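Local atomic coordinates of probable thiamine pyrophosphokinase (Staphylococcus saprophyticus, PDB entry 3L8M), a protein that probably transfers a pyrophosphate group from ATP to thiamine, forming thiamine diphosphate. Residues F106-E114 with I125-F136. Sequence-based numbering, arbitrary orientation.
Sequences FMGALQILE and IKLIDDTNEIQF
Leu113 wedges into the face of a beta-hairpin and illustrates how one leucine, by dividing its two methyls, can supply the centre of a helix-on-sheet contact. With CG lying against the backbone N and opposite the carbonyl carbon (chi1 -63°), the fork spreads along the first strand: CD2 reaches Ile125, 3.3 Å from its CG2, while CD1 meets Leu127 CD1 at 3.6 Å. Leu127 answers from the hairpin, its CD1 shared between that methyl and Leu110 CD2, which lies 3.5 Å away; the Leu110 and Leu127 side chains cross at about a right angle. Leu127 CD2 turns instead to Ala109 CB, 4.3 Å away.

At one end of this apolar row, Phe106 throws its ring toward the second strand, chi1 169° swinging CG away from its own N. Ile134 CD1 arrives from the opposite direction in the plane of the ring, 4.0 Å from CZ, whereas Leu110 CG lies over one ring face, toward its rim. At the other end the contact changes character: Glu114 CA stands over a face of Phe136, 4.0 Å from the ring centroid, in a CH-pi contact displaced toward the rim. Glu114 CG adds a second touch, 4.0 Å from Phe136 CD1, the two side chains roughly perpendicular.

Within the hairpin, backbone bonds pair Leu127 with Ile134, and an Asx turn made by Asp129 helps shape the bend. Helix 103-113 thus packs on two adjacent, antiparallel strands of the mixed sheet, its 106-113 part nearly antiparallel to 125-128 (160°). Strand 92-96 runs parallel beside 124-128, strand 204-209 flanks 132-137 and touches Ile134 through Ile207, and helix 77-87 meets Ala109 and Ile112 through Leu78.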
loop_
_atom_site.group_PDB
_atom_site.type_symbol
_atom_site.label_atom_id
_atom_site.label_comp_id
_atom_site.label_asym_id
_atom_site.label_seq_id
_atom_site.Cartn_x
_atom_site.Cartn_y
_atom_site.Cartn_z
ATOM N N PHE A 106 -14.634 -25.194 -16.836
ATOM C CA PHE A 106 -15.599 -24.291 -16.221
ATOM C C PHE A 106 -16.347 -25.043 -15.143
ATOM O O PHE A 106 -16.609 -24.500 -14.071
ATOM C CB PHE A 106 -16.616 -23.791 -17.248
ATOM C CG PHE A 106 -17.771 -23.065 -16.632
ATOM C CD1 PHE A 106 -17.577 -21.840 -15.998
ATOM C CD2 PHE A 106 -19.047 -23.623 -16.646
ATOM C CE1 PHE A 106 -18.640 -21.175 -15.379
ATOM C CE2 PHE A 106 -20.128 -22.972 -16.031
ATOM C CZ PHE A 106 -19.921 -21.741 -15.394
HETATM N N MSE A 107 -16.699 -26.293 -15.446
HETATM C CA MSE A 107 -17.434 -27.157 -14.518
HETATM C C MSE A 107 -16.605 -27.501 -13.279
HETATM O O MSE A 107 -17.129 -27.557 -12.157
HETATM C CB MSE A 107 -17.858 -28.450 -15.230
HETATM C CG MSE A 107 -18.724 -28.207 -16.467
HETATM SE SE MSE A 107 -20.436 -27.444 -16.020
HETATM C CE MSE A 107 -21.351 -29.098 -15.676
ATOM N N GLY A 108 -15.314 -27.746 -13.489
ATOM C CA GLY A 108 -14.443 -28.060 -12.371
ATOM C C GLY A 108 -14.403 -26.850 -11.462
ATOM O O GLY A 108 -14.412 -26.965 -10.227
ATOM N N ALA A 109 -14.385 -25.672 -12.078
ATOM C CA ALA A 109 -14.359 -24.440 -11.311
ATOM C C ALA A 109 -15.608 -24.381 -10.427
ATOM O O ALA A 109 -15.551 -23.863 -9.305
ATOM C CB ALA A 109 -14.277 -23.219 -12.258
ATOM N N LEU A 110 -16.729 -24.921 -10.913
ATOM C CA LEU A 110 -17.965 -24.928 -10.117
ATOM C C LEU A 110 -17.864 -25.914 -8.944
ATOM O O LEU A 110 -18.410 -25.666 -7.862
ATOM C CB LEU A 110 -19.178 -25.277 -10.983
ATOM C CG LEU A 110 -19.552 -24.327 -12.127
ATOM C CD1 LEU A 110 -20.728 -24.908 -12.885
ATOM C CD2 LEU A 110 -19.899 -22.947 -11.592
ATOM N N GLN A 111 -17.162 -27.027 -9.150
ATOM C CA GLN A 111 -16.988 -27.999 -8.074
ATOM C C GLN A 111 -16.286 -27.354 -6.867
ATOM O O GLN A 111 -16.621 -27.646 -5.717
ATOM C CB GLN A 111 -16.192 -29.210 -8.566
ATOM C CG GLN A 111 -16.921 -30.057 -9.596
ATOM C CD GLN A 111 -16.077 -31.202 -10.113
ATOM O OE1 GLN A 111 -14.847 -31.138 -10.084
ATOM N NE2 GLN A 111 -16.734 -32.257 -10.587
ATOM N N ILE A 112 -15.310 -26.486 -7.129
ATOM C CA ILE A 112 -14.577 -25.830 -6.053
ATOM C C ILE A 112 -15.486 -24.988 -5.152
ATOM O O ILE A 112 -15.395 -25.061 -3.922
ATOM C CB ILE A 112 -13.451 -24.938 -6.606
ATOM C CG1 ILE A 112 -12.435 -25.793 -7.360
ATOM C CG2 ILE A 112 -12.737 -24.223 -5.466
ATOM C CD1 ILE A 112 -11.461 -24.976 -8.159
ATOM N N LEU A 113 -16.365 -24.196 -5.761
ATOM C CA LEU A 113 -17.279 -23.358 -5.002
ATOM C C LEU A 113 -18.162 -24.218 -4.099
ATOM O O LEU A 113 -18.638 -23.766 -3.062
ATOM C CB LEU A 113 -18.184 -22.560 -5.946
ATOM C CG LEU A 113 -17.623 -21.520 -6.921
ATOM C CD1 LEU A 113 -18.714 -21.160 -7.912
ATOM C CD2 LEU A 113 -17.163 -20.274 -6.186
ATOM N N GLU A 114 -18.370 -25.462 -4.506
ATOM C CA GLU A 114 -19.231 -26.378 -3.770
ATOM C C GLU A 114 -18.513 -27.193 -2.696
ATOM O O GLU A 114 -19.149 -27.923 -1.937
ATOM C CB GLU A 114 -19.937 -27.301 -4.771
ATOM C CG GLU A 114 -20.649 -26.511 -5.877
ATOM C CD GLU A 114 -21.092 -27.370 -7.052
ATOM O OE1 GLU A 114 -20.554 -28.483 -7.222
ATOM O OE2 GLU A 114 -21.965 -26.918 -7.819
ATOM N N ILE A 125 -16.115 -17.069 -2.333
ATOM C CA ILE A 125 -15.550 -17.320 -3.655
ATOM C C ILE A 125 -16.561 -16.992 -4.770
ATOM O O ILE A 125 -17.695 -17.467 -4.748
ATOM C CB ILE A 125 -15.141 -18.806 -3.816
ATOM C CG1 ILE A 125 -14.292 -19.274 -2.631
ATOM C CG2 ILE A 125 -14.357 -18.984 -5.108
ATOM C CD1 ILE A 125 -12.867 -18.748 -2.640
ATOM N N LYS A 126 -16.152 -16.175 -5.738
ATOM C CA LYS A 126 -17.019 -15.831 -6.863
ATOM C C LYS A 126 -16.295 -15.998 -8.201
ATOM O O LYS A 126 -15.127 -15.622 -8.331
ATOM C CB LYS A 126 -17.497 -14.385 -6.781
ATOM C CG LYS A 126 -18.453 -14.053 -5.675
ATOM C CD LYS A 126 -18.815 -12.578 -5.761
ATOM C CE LYS A 126 -19.663 -12.151 -4.572
ATOM N NZ LYS A 126 -20.035 -10.707 -4.627
ATOM N N LEU A 127 -16.992 -16.568 -9.185
ATOM C CA LEU A 127 -16.443 -16.739 -10.536
ATOM C C LEU A 127 -17.006 -15.530 -11.258
ATOM O O LEU A 127 -18.193 -15.215 -11.108
ATOM C CB LEU A 127 -16.961 -18.028 -11.193
ATOM C CG LEU A 127 -16.724 -19.341 -10.426
ATOM C CD1 LEU A 127 -17.392 -20.523 -11.150
ATOM C CD2 LEU A 127 -15.221 -19.577 -10.281
ATOM N N ILE A 128 -16.172 -14.838 -12.026
ATOM C CA ILE A 128 -16.636 -13.644 -12.713
ATOM C C ILE A 128 -16.133 -13.490 -14.135
ATOM O O ILE A 128 -14.975 -13.749 -14.402
ATOM C CB ILE A 128 -16.187 -12.357 -11.958
ATOM C CG1 ILE A 128 -16.528 -12.457 -10.464
ATOM C CG2 ILE A 128 -16.820 -11.122 -12.599
ATOM C CD1 ILE A 128 -16.008 -11.261 -9.646
ATOM N N ASP A 129 -17.016 -13.089 -15.052
ATOM C CA ASP A 129 -16.602 -12.785 -16.418
ATOM C C ASP A 129 -17.356 -11.529 -16.849
ATOM O O ASP A 129 -18.093 -10.946 -16.044
ATOM C CB ASP A 129 -16.788 -13.962 -17.404
ATOM C CG ASP A 129 -18.237 -14.368 -17.644
ATOM O OD1 ASP A 129 -19.188 -13.698 -17.191
ATOM O OD2 ASP A 129 -18.408 -15.400 -18.330
ATOM N N ASP A 130 -17.162 -11.095 -18.091
ATOM C CA ASP A 130 -17.801 -9.871 -18.572
ATOM C C ASP A 130 -19.331 -9.826 -18.512
ATOM O O ASP A 130 -19.909 -8.746 -18.615
ATOM C CB ASP A 130 -17.347 -9.566 -20.009
ATOM C CG ASP A 130 -17.570 -10.732 -20.950
ATOM O OD1 ASP A 130 -18.273 -11.685 -20.560
ATOM O OD2 ASP A 130 -17.047 -10.690 -22.079
ATOM N N THR A 131 -19.985 -10.973 -18.327
ATOM C CA THR A 131 -21.455 -11.018 -18.291
ATOM C C THR A 131 -22.084 -11.710 -17.067
ATOM O O THR A 131 -23.300 -11.620 -16.859
ATOM C CB THR A 131 -22.007 -11.739 -19.566
ATOM O OG1 THR A 131 -21.482 -11.105 -20.739
ATOM C CG2 THR A 131 -23.538 -11.690 -19.613
ATOM N N ASN A 132 -21.275 -12.375 -16.245
ATOM C CA ASN A 132 -21.825 -13.112 -15.111
ATOM C C ASN A 132 -21.038 -13.030 -13.813
ATOM O O ASN A 132 -19.860 -12.687 -13.791
ATOM C CB ASN A 132 -21.920 -14.602 -15.453
ATOM C CG ASN A 132 -22.728 -14.879 -16.698
ATOM O OD1 ASN A 132 -23.942 -15.073 -16.635
ATOM N ND2 ASN A 132 -22.053 -14.903 -17.845
ATOM N N GLU A 133 -21.717 -13.415 -12.740
ATOM C CA GLU A 133 -21.155 -13.475 -11.405
ATOM C C GLU A 133 -21.834 -14.714 -10.823
ATOM O O GLU A 133 -23.064 -14.826 -10.864
ATOM C CB GLU A 133 -21.518 -12.222 -10.618
ATOM C CG GLU A 133 -20.630 -11.980 -9.420
ATOM C CD GLU A 133 -20.855 -10.608 -8.813
ATOM O OE1 GLU A 133 -20.828 -9.616 -9.577
ATOM O OE2 GLU A 133 -21.056 -10.522 -7.580
ATOM N N ILE A 134 -21.036 -15.652 -10.318
ATOM C CA ILE A 134 -21.558 -16.908 -9.779
ATOM C C ILE A 134 -20.973 -17.264 -8.409
ATOM O O ILE A 134 -19.767 -17.138 -8.188
ATOM C CB ILE A 134 -21.251 -18.088 -10.754
ATOM C CG1 ILE A 134 -21.883 -17.822 -12.119
ATOM C CG2 ILE A 134 -21.756 -19.415 -10.176
ATOM C CD1 ILE A 134 -21.405 -18.779 -13.204
ATOM N N GLN A 135 -21.831 -17.719 -7.497
ATOM C CA GLN A 135 -21.385 -18.121 -6.166
ATOM C C GLN A 135 -22.307 -19.189 -5.602
ATOM O O GLN A 135 -23.476 -19.280 -5.978
ATOM C CB GLN A 135 -21.336 -16.923 -5.215
ATOM C CG GLN A 135 -22.686 -16.270 -4.962
ATOM C CD GLN A 135 -22.591 -15.068 -4.030
ATOM O OE1 GLN A 135 -22.176 -15.196 -2.877
ATOM N NE2 GLN A 135 -22.972 -13.894 -4.531
ATOM N N PHE A 136 -21.764 -19.996 -4.697
ATOM C CA PHE A 136 -22.493 -21.082 -4.055
ATOM C C PHE A 136 -23.193 -20.568 -2.788
ATOM O O PHE A 136 -22.670 -19.709 -2.088
ATOM C CB PHE A 136 -21.490 -22.194 -3.721
ATOM C CG PHE A 136 -22.097 -23.417 -3.099
ATOM C CD1 PHE A 136 -23.083 -24.143 -3.761
ATOM C CD2 PHE A 136 -21.637 -23.881 -1.865
ATOM C CE1 PHE A 136 -23.606 -25.316 -3.203
ATOM C CE2 PHE A 136 -22.151 -25.055 -1.297
ATOM C CZ PHE A 136 -23.135 -25.773 -1.969
#